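Local atomic coordinates of UL37 (Suid herpesvirus 1, PDB entry 4K70), a protein that belongs to the inner tegument of the virus and probably has an essential part in controlling viral trafficking, seen here as its metal-binding N-terminal half. Residues R51-A56 with V67-L72; H82-G87 with A132-A137; Q202-G205 with T210-L213; R396-V401 with M431-P436. All blocks are in the same frame, centred on the assembly; numbering follows the deposited sequence.

All four contacts join parts of a chain built of helices and loops, with no strand, and none of them touches another. Contacts 1 and 2 are buried. The first packs two successive helices through small apolar side chains; the second stacks two aromatic rings between a metal-binding turn and a helix. Contact 3 lies at the surface and relies on charge: an arginine and a glutamate span the link between two helices. Contact 4 is partly buried and again uses an aromatic face, now against a proline. The centres of contacts 1 and 3 are about 65 Å apart, on opposite sides of the chain's centre. Contact 4 has its centre about 9 Å from the chain's centre.

Contact 1: residues R51-A56 with V67-L72; sequences RLACRA and VLAENL
Ala53 and Ala69 face each other where two consecutive helices, 39-60 and 63-78, form an antiparallel helical hairpin. Over these short segments the axes come within 8.3 Å, at an angle of 146° between their directions. The alanines permit this closeness, and their CA atoms are only 5.0 Å apart.

The contact is apolar. No hydrogen bond crosses it. The Ala53 CB methyl lies 3.9 Å from Ala69 CB and also meets one branch of Leu68, with CD2 at 3.6 Å. Leu68 has CG anti to its backbone N (chi1 175°), and this torsion brings CG and CD2 beside the Ala53 methyl. Cys54 adds the flank of the patch, its SG lying 4.1 Å from Ala69 CB. Leu72 continues the hairpin interface one turn further along, against Trp46, Ala49 and Leu50 of helix 39-60.

Neighbouring helices close over the pair. Ile27 and Phe30 of helix 20-32 pack on Leu68, while Leu107 of helix 101-109 touches both Cys54 and Ala69.

Charged groups are kept off the apolar seam. Arg51 forms salt bridges with Asp102 and Glu109. Glu70, although buried, is paired with Arg113 and Arg457, which probably offset its charge.

A polar bond lies within the second helix. The Asn71 amide turns back along the helix to the carbonyl one turn earlier, and ND2 donates to Val67 O over 2.9 Å. The bond uses a carbonyl lone pair, and the same oxygen also accepts from Asn71 N.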
loop_
_atom_site.group_PDB
_atom_site.type_symbol
_atom_site.label_atom_id
_atom_site.label_comp_id
_atom_site.label_asym_id
_atom_site.label_seq_id
_atom_site.Cartn_x
_atom_site.Cartn_y
_atom_site.Cartn_z
ATOM N N ARG A 51 5.170 -5.480 37.521
ATOM C CA ARG A 51 5.323 -5.604 38.968
ATOM C C ARG A 51 5.048 -4.289 39.683
ATOM O O ARG A 51 4.393 -4.268 40.716
ATOM C CB ARG A 51 6.726 -6.110 39.310
ATOM C CG ARG A 51 6.854 -7.603 39.242
ATOM C CD ARG A 51 6.277 -8.231 40.491
ATOM N NE ARG A 51 6.122 -9.675 40.366
ATOM C CZ ARG A 51 5.520 -10.425 41.280
ATOM N NH1 ARG A 51 5.032 -9.852 42.373
ATOM N NH2 ARG A 51 5.405 -11.739 41.108
ATOM N N LEU A 52 5.542 -3.194 39.123
ATOM C CA LEU A 52 5.330 -1.869 39.695
ATOM C C LEU A 52 3.873 -1.411 39.607
ATOM O O LEU A 52 3.365 -0.704 40.487
ATOM C CB LEU A 52 6.235 -0.849 38.994
ATOM C CG LEU A 52 7.721 -0.924 39.339
ATOM C CD1 LEU A 52 8.518 -0.142 38.318
ATOM C CD2 LEU A 52 7.949 -0.367 40.728
ATOM N N ALA A 53 3.198 -1.796 38.531
ATOM C CA ALA A 53 1.791 -1.455 38.404
ATOM C C ALA A 53 0.974 -2.288 39.388
ATOM O O ALA A 53 0.104 -1.766 40.083
ATOM C CB ALA A 53 1.313 -1.658 36.978
ATOM N N CYS A 54 1.261 -3.583 39.452
ATOM C CA CYS A 54 0.575 -4.466 40.382
ATOM C C CYS A 54 0.789 -4.017 41.818
ATOM O O CYS A 54 -0.134 -4.043 42.625
ATOM C CB CYS A 54 1.034 -5.913 40.202
ATOM S SG CYS A 54 0.301 -6.681 38.741
ATOM N N ARG A 55 2.005 -3.586 42.130
ATOM C CA ARG A 55 2.295 -3.093 43.466
ATOM C C ARG A 55 1.594 -1.768 43.723
ATOM O O ARG A 55 1.185 -1.484 44.849
ATOM C CB ARG A 55 3.797 -2.943 43.698
ATOM C CG ARG A 55 4.118 -1.691 44.488
ATOM C CD ARG A 55 5.147 -1.934 45.585
ATOM N NE ARG A 55 6.523 -1.802 45.112
ATOM C CZ ARG A 55 7.012 -0.738 44.480
ATOM N NH1 ARG A 55 6.237 0.309 44.212
ATOM N NH2 ARG A 55 8.285 -0.724 44.103
ATOM N N ALA A 56 1.451 -0.955 42.684
ATOM C CA ALA A 56 0.716 0.296 42.829
ATOM C C ALA A 56 -0.742 0.059 43.268
ATOM O O ALA A 56 -1.278 0.799 44.098
ATOM C CB ALA A 56 0.765 1.099 41.542
ATOM N N VAL A 67 -6.509 -0.401 36.292
ATOM C CA VAL A 67 -6.562 -0.291 34.834
ATOM C C VAL A 67 -5.186 -0.460 34.198
ATOM O O VAL A 67 -5.016 -1.229 33.239
ATOM C CB VAL A 67 -7.156 1.067 34.405
ATOM C CG1 VAL A 67 -6.954 1.308 32.906
ATOM C CG2 VAL A 67 -8.632 1.135 34.771
ATOM N N LEU A 68 -4.207 0.254 34.741
ATOM C CA LEU A 68 -2.839 0.144 34.254
ATOM C C LEU A 68 -2.381 -1.313 34.268
ATOM O O LEU A 68 -2.019 -1.864 33.229
ATOM C CB LEU A 68 -1.892 1.010 35.087
ATOM C CG LEU A 68 -0.393 0.916 34.778
ATOM C CD1 LEU A 68 -0.082 1.478 33.388
ATOM C CD2 LEU A 68 0.414 1.638 35.843
ATOM N N ALA A 69 -2.409 -1.938 35.443
ATOM C CA ALA A 69 -1.891 -3.295 35.597
ATOM C C ALA A 69 -2.604 -4.292 34.702
ATOM O O ALA A 69 -1.965 -5.117 34.042
ATOM C CB ALA A 69 -1.991 -3.733 37.040
ATOM N N GLU A 70 -3.934 -4.229 34.699
ATOM C CA GLU A 70 -4.739 -5.161 33.918
ATOM C C GLU A 70 -4.634 -4.959 32.391
ATOM O O GLU A 70 -4.761 -5.926 31.624
ATOM C CB GLU A 70 -6.203 -5.108 34.372
ATOM C CG GLU A 70 -6.458 -5.860 35.685
ATOM C CD GLU A 70 -7.943 -5.950 36.057
ATOM O OE1 GLU A 70 -8.702 -5.003 35.767
ATOM O OE2 GLU A 70 -8.342 -6.979 36.649
ATOM N N ASN A 71 -4.400 -3.721 31.955
ATOM C CA ASN A 71 -4.315 -3.421 30.518
ATOM C C ASN A 71 -2.938 -2.981 30.000
ATOM O O ASN A 71 -2.808 -2.485 28.867
ATOM C CB ASN A 71 -5.367 -2.383 30.147
ATOM C CG ASN A 71 -6.761 -2.817 30.533
ATOM O OD1 ASN A 71 -7.449 -3.501 29.772
ATOM N ND2 ASN A 71 -7.186 -2.433 31.732
ATOM N N LEU A 72 -1.913 -3.198 30.817
ATOM C CA LEU A 72 -0.548 -2.826 30.480
ATOM C C LEU A 72 -0.070 -3.481 29.191
ATOM O O LEU A 72 0.647 -2.866 28.406
ATOM C CB LEU A 72 0.399 -3.187 31.635
ATOM C CG LEU A 72 1.779 -2.553 31.536
ATOM C CD1 LEU A 72 1.657 -1.051 31.732
ATOM C CD2 LEU A 72 2.712 -3.171 32.561
#

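Contact 2: residues H82-G87 with A132-A137; sequences HDWDEG and AAFDEA. With CA (calcium ion), chain E; NA (sodium ion), chain U.
The metal-binding turn 82-87 is joined to helix 120-137 by a face-to-face aromatic stack of Trp84 on Phe134. The six-membered ring of Trp84 and the Phe134 ring have centroids 4.2 Å apart and planes inclined by 28°. The closest atoms are Trp84 CE3 and Phe134 CZ, 3.3 Å apart. With chi1 at 174° the Phe134 ring is swung away from its own amide nitrogen and out from the helix to the indole.

His82 covers the opposite indole face with CD2, so Trp84 is sandwiched. The imidazole is fixed by its NE2, which donates to Gly87 O over 2.7 Å. Trp84 NE1 is bound to Phe176 O.

The acidic residues of the turn hold the ions. Asp83 grips a calcium ion with OD1 and OD2, each at 2.5 Å, and Asp85 OD2 completes the contribution of this turn. Asp83 OD1 also accepts from Asp85 N, an Asx turn. Glu86 OE1 binds a sodium ion at 2.2 Å.

The calcium ion probably offsets the repulsion between its closely spaced carboxylate oxygens. The turn thus has two sides: acidic oxygens that bind ions and a buried indole packed against helix 120-137.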
loop_
_atom_site.group_PDB
_atom_site.type_symbol
_atom_site.label_atom_id
_atom_site.label_comp_id
_atom_site.label_asym_id
_atom_site.label_seq_id
_atom_site.Cartn_x
_atom_site.Cartn_y
_atom_site.Cartn_z
ATOM N N HIS A 82 8.141 -1.350 15.572
ATOM C CA HIS A 82 8.743 -2.628 15.235
ATOM C C HIS A 82 9.336 -2.562 13.839
ATOM O O HIS A 82 8.709 -2.045 12.920
ATOM C CB HIS A 82 7.692 -3.747 15.289
ATOM C CG HIS A 82 8.193 -5.062 14.779
ATOM N ND1 HIS A 82 9.354 -5.649 15.246
ATOM C CD2 HIS A 82 7.701 -5.903 13.843
ATOM C CE1 HIS A 82 9.549 -6.793 14.617
ATOM N NE2 HIS A 82 8.558 -6.970 13.757
ATOM N N ASP A 83 10.548 -3.081 13.677
ATOM C CA ASP A 83 11.201 -3.086 12.374
ATOM C C ASP A 83 10.730 -4.301 11.592
ATOM O O ASP A 83 11.189 -5.408 11.842
ATOM C CB ASP A 83 12.722 -3.140 12.553
ATOM C CG ASP A 83 13.470 -2.991 11.243
ATOM O OD1 ASP A 83 12.822 -2.943 10.165
ATOM O OD2 ASP A 83 14.709 -2.921 11.296
ATOM N N TRP A 84 9.813 -4.098 10.642
ATOM C CA TRP A 84 9.182 -5.224 9.956
ATOM C C TRP A 84 10.084 -5.992 9.007
ATOM O O TRP A 84 9.742 -7.097 8.582
ATOM C CB TRP A 84 7.873 -4.787 9.257
ATOM C CG TRP A 84 6.740 -4.747 10.215
ATOM C CD1 TRP A 84 6.081 -3.637 10.675
ATOM C CD2 TRP A 84 6.152 -5.866 10.878
ATOM N NE1 TRP A 84 5.094 -4.008 11.558
ATOM C CE2 TRP A 84 5.124 -5.375 11.707
ATOM C CE3 TRP A 84 6.385 -7.249 10.839
ATOM C CZ2 TRP A 84 4.329 -6.214 12.497
ATOM C CZ3 TRP A 84 5.603 -8.085 11.635
ATOM C CH2 TRP A 84 4.587 -7.562 12.449
ATOM N N ASP A 85 11.243 -5.419 8.687
ATOM C CA ASP A 85 12.271 -6.152 7.955
ATOM C C ASP A 85 12.734 -7.404 8.694
ATOM O O ASP A 85 13.243 -8.346 8.084
ATOM C CB ASP A 85 13.465 -5.231 7.647
ATOM C CG ASP A 85 13.075 -4.083 6.734
ATOM O OD1 ASP A 85 12.468 -4.350 5.678
ATOM O OD2 ASP A 85 13.337 -2.914 7.087
ATOM N N GLU A 86 12.553 -7.416 10.011
ATOM C CA GLU A 86 12.906 -8.573 10.825
ATOM C C GLU A 86 11.731 -9.540 11.025
ATOM O O GLU A 86 11.846 -10.520 11.753
ATOM C CB GLU A 86 13.449 -8.097 12.179
ATOM C CG GLU A 86 14.508 -6.989 12.039
ATOM C CD GLU A 86 14.864 -6.345 13.363
ATOM O OE1 GLU A 86 14.564 -6.953 14.408
ATOM O OE2 GLU A 86 15.423 -5.233 13.368
ATOM N N GLY A 87 10.596 -9.268 10.387
ATOM C CA GLY A 87 9.473 -10.195 10.458
ATOM C C GLY A 87 8.775 -10.273 11.802
ATOM O O GLY A 87 8.878 -9.357 12.621
ATOM N N ALA A 132 0.428 -14.452 12.624
ATOM C CA ALA A 132 0.255 -15.598 11.739
ATOM C C ALA A 132 -0.373 -15.142 10.424
ATOM O O ALA A 132 0.019 -15.599 9.345
ATOM C CB ALA A 132 -0.607 -16.672 12.404
ATOM N N ALA A 133 -1.340 -14.232 10.517
ATOM C CA ALA A 133 -1.967 -13.667 9.329
ATOM C C ALA A 133 -0.957 -12.844 8.530
ATOM O O ALA A 133 -0.949 -12.870 7.293
ATOM C CB ALA A 133 -3.159 -12.798 9.720
ATOM N N PHE A 134 -0.125 -12.093 9.240
ATOM C CA PHE A 134 0.890 -11.277 8.583
ATOM C C PHE A 134 1.764 -12.196 7.742
ATOM O O PHE A 134 1.928 -11.972 6.547
ATOM C CB PHE A 134 1.716 -10.509 9.613
ATOM C CG PHE A 134 2.879 -9.752 9.033
ATOM C CD1 PHE A 134 4.118 -10.358 8.903
ATOM C CD2 PHE A 134 2.733 -8.427 8.630
ATOM C CE1 PHE A 134 5.196 -9.657 8.371
ATOM C CE2 PHE A 134 3.797 -7.721 8.101
ATOM C CZ PHE A 134 5.033 -8.336 7.974
ATOM N N ASP A 135 2.289 -13.246 8.364
ATOM C CA ASP A 135 3.141 -14.198 7.659
ATOM C C ASP A 135 2.447 -14.813 6.449
ATOM O O ASP A 135 3.049 -14.955 5.389
ATOM C CB ASP A 135 3.650 -15.297 8.602
ATOM C CG ASP A 135 4.770 -14.816 9.520
ATOM O OD1 ASP A 135 5.511 -13.881 9.135
ATOM O OD2 ASP A 135 4.909 -15.372 10.627
ATOM N N GLU A 136 1.180 -15.178 6.598
ATOM C CA GLU A 136 0.436 -15.719 5.468
ATOM C C GLU A 136 0.315 -14.700 4.333
ATOM O O GLU A 136 0.441 -15.056 3.163
ATOM C CB GLU A 136 -0.951 -16.201 5.907
ATOM C CG GLU A 136 -1.530 -17.293 5.012
ATOM C CD GLU A 136 -2.773 -17.934 5.612
ATOM O OE1 GLU A 136 -2.841 -18.031 6.858
ATOM O OE2 GLU A 136 -3.679 -18.330 4.842
ATOM N N ALA A 137 0.075 -13.436 4.674
ATOM C CA ALA A 137 -0.063 -12.386 3.657
ATOM C C ALA A 137 1.206 -12.202 2.818
ATOM O O ALA A 137 1.131 -11.815 1.655
ATOM C CB ALA A 137 -0.459 -11.057 4.306
HETATM CA CA CA E . 14.859 -2.176 8.867
HETATM NA NA NA U . 13.906 -5.863 16.193
HETATM O O HOH W 1 11.964 -4.430 16.168
#

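Contact 3: residues Q202-G205 with T210-L213; sequences QNEG and TRAL. With NA (sodium ion), chain N.
Arg211 NH1 and Glu204 OE1 form a salt bridge 2.9 Å long. The hydrogen bond within it is weak, with an N-H...O angle of 142°. The carboxylate and guanidinium planes stand 81° apart, and the two groups do not pair side by side. Arg211 NH2 lies farther off, 3.6 Å from Glu204 OE2.

Both chains bend to meet. Glu204 turns at chi2 (-75°), which swings its carboxylate back towards the arginine. Arg211 folds at chi3, which lays its guanidinium against the backbone of the loop.

That backbone covers one guanidinium face. Asn203 O sits on this side and also comes within 3.3 Å of Arg211 CD. Gln202 CA approaches Arg211 NH2 to 3.9 Å. The NE of Arg211 is used by Met201 O, so the group is tied both to the loop carboxylate and to the end of the preceding helix. These ties would limit its rotation.

The loop is also held from within. Asn203 OD1 accepts from Gly205 N over 3.0 Å, making an Asx turn. Glu204 O binds a sodium ion at 2.4 Å. The Gln202 amide is occupied with Gln234.

This is a surface link between consecutive helices, 191-201 and 208-223. An arginine near the start of the second helix reaches back across the loop to the last residue of the first.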
loop_
_atom_site.group_PDB
_atom_site.type_symbol
_atom_site.label_atom_id
_atom_site.label_comp_id
_atom_site.label_asym_id
_atom_site.label_seq_id
_atom_site.Cartn_x
_atom_site.Cartn_y
_atom_site.Cartn_z
ATOM N N GLN A 202 0.896 -13.554 -22.929
ATOM C CA GLN A 202 0.613 -14.977 -23.103
ATOM C C GLN A 202 -0.782 -15.217 -23.672
ATOM O O GLN A 202 -1.268 -16.353 -23.708
ATOM C CB GLN A 202 0.796 -15.704 -21.767
ATOM C CG GLN A 202 2.216 -15.558 -21.254
ATOM C CD GLN A 202 2.487 -16.241 -19.921
ATOM O OE1 GLN A 202 1.576 -16.553 -19.153
ATOM N NE2 GLN A 202 3.764 -16.454 -19.634
ATOM N N ASN A 203 -1.419 -14.139 -24.119
ATOM C CA ASN A 203 -2.766 -14.216 -24.656
ATOM C C ASN A 203 -2.755 -14.576 -26.146
ATOM O O ASN A 203 -2.483 -13.726 -27.008
ATOM C CB ASN A 203 -3.501 -12.898 -24.406
ATOM C CG ASN A 203 -4.958 -12.958 -24.807
ATOM O OD1 ASN A 203 -5.380 -13.872 -25.513
ATOM N ND2 ASN A 203 -5.733 -11.969 -24.373
ATOM N N GLU A 204 -3.083 -15.836 -26.433
ATOM C CA GLU A 204 -2.977 -16.410 -27.771
ATOM C C GLU A 204 -3.964 -15.804 -28.748
ATOM O O GLU A 204 -3.878 -16.045 -29.952
ATOM C CB GLU A 204 -3.195 -17.929 -27.725
ATOM C CG GLU A 204 -2.150 -18.701 -26.935
ATOM C CD GLU A 204 -0.827 -18.838 -27.672
ATOM O OE1 GLU A 204 -0.747 -18.447 -28.860
ATOM O OE2 GLU A 204 0.140 -19.340 -27.058
ATOM N N GLY A 205 -4.913 -15.033 -28.227
ATOM C CA GLY A 205 -5.896 -14.361 -29.056
ATOM C C GLY A 205 -5.438 -12.968 -29.452
ATOM O O GLY A 205 -6.156 -12.224 -30.113
ATOM N N THR A 210 1.392 -7.234 -30.812
ATOM C CA THR A 210 0.880 -6.792 -29.523
ATOM C C THR A 210 1.608 -7.528 -28.386
ATOM O O THR A 210 2.043 -6.918 -27.406
ATOM C CB THR A 210 -0.641 -7.046 -29.426
ATOM O OG1 THR A 210 -1.325 -6.323 -30.469
ATOM C CG2 THR A 210 -1.178 -6.612 -28.080
ATOM N N ARG A 211 1.735 -8.841 -28.534
ATOM C CA ARG A 211 2.341 -9.680 -27.511
ATOM C C ARG A 211 3.802 -9.350 -27.339
ATOM O O ARG A 211 4.296 -9.310 -26.214
ATOM C CB ARG A 211 2.158 -11.160 -27.855
ATOM C CG ARG A 211 0.700 -11.593 -27.791
ATOM C CD ARG A 211 0.513 -13.011 -28.292
ATOM N NE ARG A 211 1.089 -13.985 -27.373
ATOM C CZ ARG A 211 1.079 -15.297 -27.581
ATOM N NH1 ARG A 211 0.523 -15.795 -28.680
ATOM N NH2 ARG A 211 1.617 -16.109 -26.689
ATOM N N ALA A 212 4.489 -9.093 -28.453
ATOM C CA ALA A 212 5.892 -8.682 -28.407
ATOM C C ALA A 212 6.094 -7.357 -27.657
ATOM O O ALA A 212 7.043 -7.212 -26.886
ATOM C CB ALA A 212 6.467 -8.590 -29.818
ATOM N N LEU A 213 5.203 -6.397 -27.880
ATOM C CA LEU A 213 5.338 -5.077 -27.262
ATOM C C LEU A 213 5.088 -5.176 -25.754
ATOM O O LEU A 213 5.812 -4.584 -24.963
ATOM C CB LEU A 213 4.395 -4.058 -27.925
ATOM C CG LEU A 213 4.791 -3.668 -29.354
ATOM C CD1 LEU A 213 3.711 -2.823 -30.103
ATOM C CD2 LEU A 213 6.144 -2.945 -29.330
HETATM NA NA NA N . -2.407 -16.957 -31.550
#

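Contact 4: residues R396-V401 with M431-P436; sequences RAYTDV and MAPRPP
Tyr398, on helix 392-402, meets a loop that leaves helix 422-431 at Ala432. Ala432 and Pro433 have extended backbone angles, close to the polyproline II conformation. The nearest CA atoms belong to Tyr398 and Pro433, 7.1 Å apart. The contact is a CH-pi packing of a helix tyrosine on a proline of the loop towards helix 438-458. No hydrogen bond joins the two segments.

Tyr398 carries the contact. A trans chi1 (-180°) sends its ring out from the helix to the loop. Pro433 CD lies over one ring face, 3.5 Å from the centroid and 15° off the normal. The two side chains cross at about a right angle, with the proline nearer the CG end of the ring. Towards the hydroxyl end, Ala432 CA makes a second, off-centre CH-pi contact at 4.3 Å from the centroid. Met431 adds its backbone, with O at 3.7 Å from Tyr398 CD1.

The same helix holds the loop by another route. Tyr394 OH is hydrogen-bonded to Met431 O, and the Tyr394 and Val395 side chains touch Pro433. Leu384 of helix 366-385 also packs on Tyr398, placing the contact beside the helix that carries the calcium ligand Arg383.

Pro433 reaches beyond the ring to the tyrosine's own stem, where CG touches Tyr398 CB at 3.6 Å.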
loop_
_atom_site.group_PDB
_atom_site.type_symbol
_atom_site.label_atom_id
_atom_site.label_comp_id
_atom_site.label_asym_id
_atom_site.label_seq_id
_atom_site.Cartn_x
_atom_site.Cartn_y
_atom_site.Cartn_z
ATOM N N ARG A 396 -2.223 8.696 4.152
ATOM C CA ARG A 396 -1.171 9.695 3.998
ATOM C C ARG A 396 -0.591 9.728 2.583
ATOM O O ARG A 396 -0.341 10.800 2.041
ATOM C CB ARG A 396 -0.046 9.415 5.003
ATOM C CG ARG A 396 -0.426 9.665 6.469
ATOM C CD ARG A 396 0.651 9.129 7.423
ATOM N NE ARG A 396 0.409 9.517 8.814
ATOM C CZ ARG A 396 1.029 8.972 9.861
ATOM N NH1 ARG A 396 1.916 7.999 9.678
ATOM N NH2 ARG A 396 0.750 9.387 11.092
ATOM N N ALA A 397 -0.347 8.556 1.996
ATOM C CA ALA A 397 0.210 8.498 0.643
ATOM C C ALA A 397 -0.791 9.055 -0.371
ATOM O O ALA A 397 -0.409 9.729 -1.325
ATOM C CB ALA A 397 0.573 7.090 0.277
ATOM N N TYR A 398 -2.075 8.775 -0.152
ATOM C CA TYR A 398 -3.131 9.266 -1.046
ATOM C C TYR A 398 -3.276 10.783 -0.979
ATOM O O TYR A 398 -3.363 11.458 -1.998
ATOM C CB TYR A 398 -4.470 8.611 -0.690
ATOM C CG TYR A 398 -5.623 9.068 -1.580
ATOM C CD1 TYR A 398 -5.899 8.417 -2.772
ATOM C CD2 TYR A 398 -6.419 10.150 -1.230
ATOM C CE1 TYR A 398 -6.944 8.828 -3.598
ATOM C CE2 TYR A 398 -7.477 10.572 -2.063
ATOM C CZ TYR A 398 -7.729 9.896 -3.235
ATOM O OH TYR A 398 -8.780 10.283 -4.068
ATOM N N THR A 399 -3.311 11.316 0.233
ATOM C CA THR A 399 -3.400 12.758 0.446
ATOM C C THR A 399 -2.255 13.500 -0.253
ATOM O O THR A 399 -2.472 14.507 -0.930
ATOM C CB THR A 399 -3.431 13.058 1.960
ATOM O OG1 THR A 399 -4.616 12.477 2.513
ATOM C CG2 THR A 399 -3.436 14.555 2.251
ATOM N N ASP A 400 -1.040 12.983 -0.099
ATOM C CA ASP A 400 0.127 13.530 -0.784
ATOM C C ASP A 400 -0.063 13.606 -2.299
ATOM O O ASP A 400 0.218 14.624 -2.911
ATOM C CB ASP A 400 1.365 12.689 -0.480
ATOM C CG ASP A 400 2.058 13.107 0.817
ATOM O OD1 ASP A 400 1.588 14.072 1.460
ATOM O OD2 ASP A 400 3.088 12.481 1.174
ATOM N N VAL A 401 -0.524 12.514 -2.896
ATOM C CA VAL A 401 -0.782 12.479 -4.323
ATOM C C VAL A 401 -1.925 13.433 -4.701
ATOM O O VAL A 401 -1.811 14.190 -5.662
ATOM C CB VAL A 401 -1.099 11.041 -4.797
ATOM C CG1 VAL A 401 -1.715 11.056 -6.188
ATOM C CG2 VAL A 401 0.166 10.162 -4.760
ATOM N N MET A 431 -9.630 4.706 -6.256
ATOM C CA MET A 431 -8.421 4.611 -5.435
ATOM C C MET A 431 -8.509 5.244 -4.044
ATOM O O MET A 431 -7.545 5.156 -3.270
ATOM C CB MET A 431 -7.209 5.200 -6.178
ATOM C CG MET A 431 -6.925 4.553 -7.522
ATOM S SD MET A 431 -6.524 2.801 -7.390
ATOM C CE MET A 431 -4.865 2.790 -6.684
ATOM N N ALA A 432 -9.638 5.882 -3.729
ATOM C CA ALA A 432 -9.793 6.529 -2.425
ATOM C C ALA A 432 -9.519 5.524 -1.313
ATOM O O ALA A 432 -9.881 4.357 -1.437
ATOM C CB ALA A 432 -11.192 7.116 -2.265
ATOM N N PRO A 433 -8.850 5.974 -0.241
ATOM C CA PRO A 433 -8.594 5.127 0.924
ATOM C C PRO A 433 -9.915 4.656 1.542
ATOM O O PRO A 433 -10.843 5.454 1.671
ATOM C CB PRO A 433 -7.881 6.075 1.874
ATOM C CG PRO A 433 -7.178 7.027 0.995
ATOM C CD PRO A 433 -8.164 7.276 -0.123
ATOM N N ARG A 434 -9.995 3.378 1.890
ATOM C CA ARG A 434 -11.182 2.830 2.568
ATOM C C ARG A 434 -10.821 2.120 3.884
ATOM O O ARG A 434 -11.194 0.964 4.095
ATOM C CB ARG A 434 -11.924 1.879 1.628
ATOM C CG ARG A 434 -12.565 2.593 0.431
ATOM C CD ARG A 434 -12.731 1.693 -0.805
ATOM N NE ARG A 434 -13.127 2.480 -1.986
ATOM C CZ ARG A 434 -13.272 2.000 -3.224
ATOM N NH1 ARG A 434 -13.074 0.713 -3.492
ATOM N NH2 ARG A 434 -13.619 2.822 -4.209
ATOM N N PRO A 435 -10.098 2.815 4.782
ATOM C CA PRO A 435 -9.685 2.180 6.043
ATOM C C PRO A 435 -10.902 1.949 6.927
ATOM O O PRO A 435 -11.754 2.828 7.015
ATOM C CB PRO A 435 -8.813 3.247 6.693
ATOM C CG PRO A 435 -9.428 4.540 6.211
ATOM C CD PRO A 435 -9.786 4.257 4.770
ATOM N N PRO A 436 -10.982 0.787 7.573
ATOM C CA PRO A 436 -12.101 0.519 8.492
ATOM C C PRO A 436 -11.912 1.258 9.807
ATOM O O PRO A 436 -11.657 0.616 10.822
ATOM C CB PRO A 436 -11.985 -0.984 8.744
ATOM C CG PRO A 436 -10.507 -1.274 8.579
ATOM C CD PRO A 436 -10.085 -0.371 7.434
#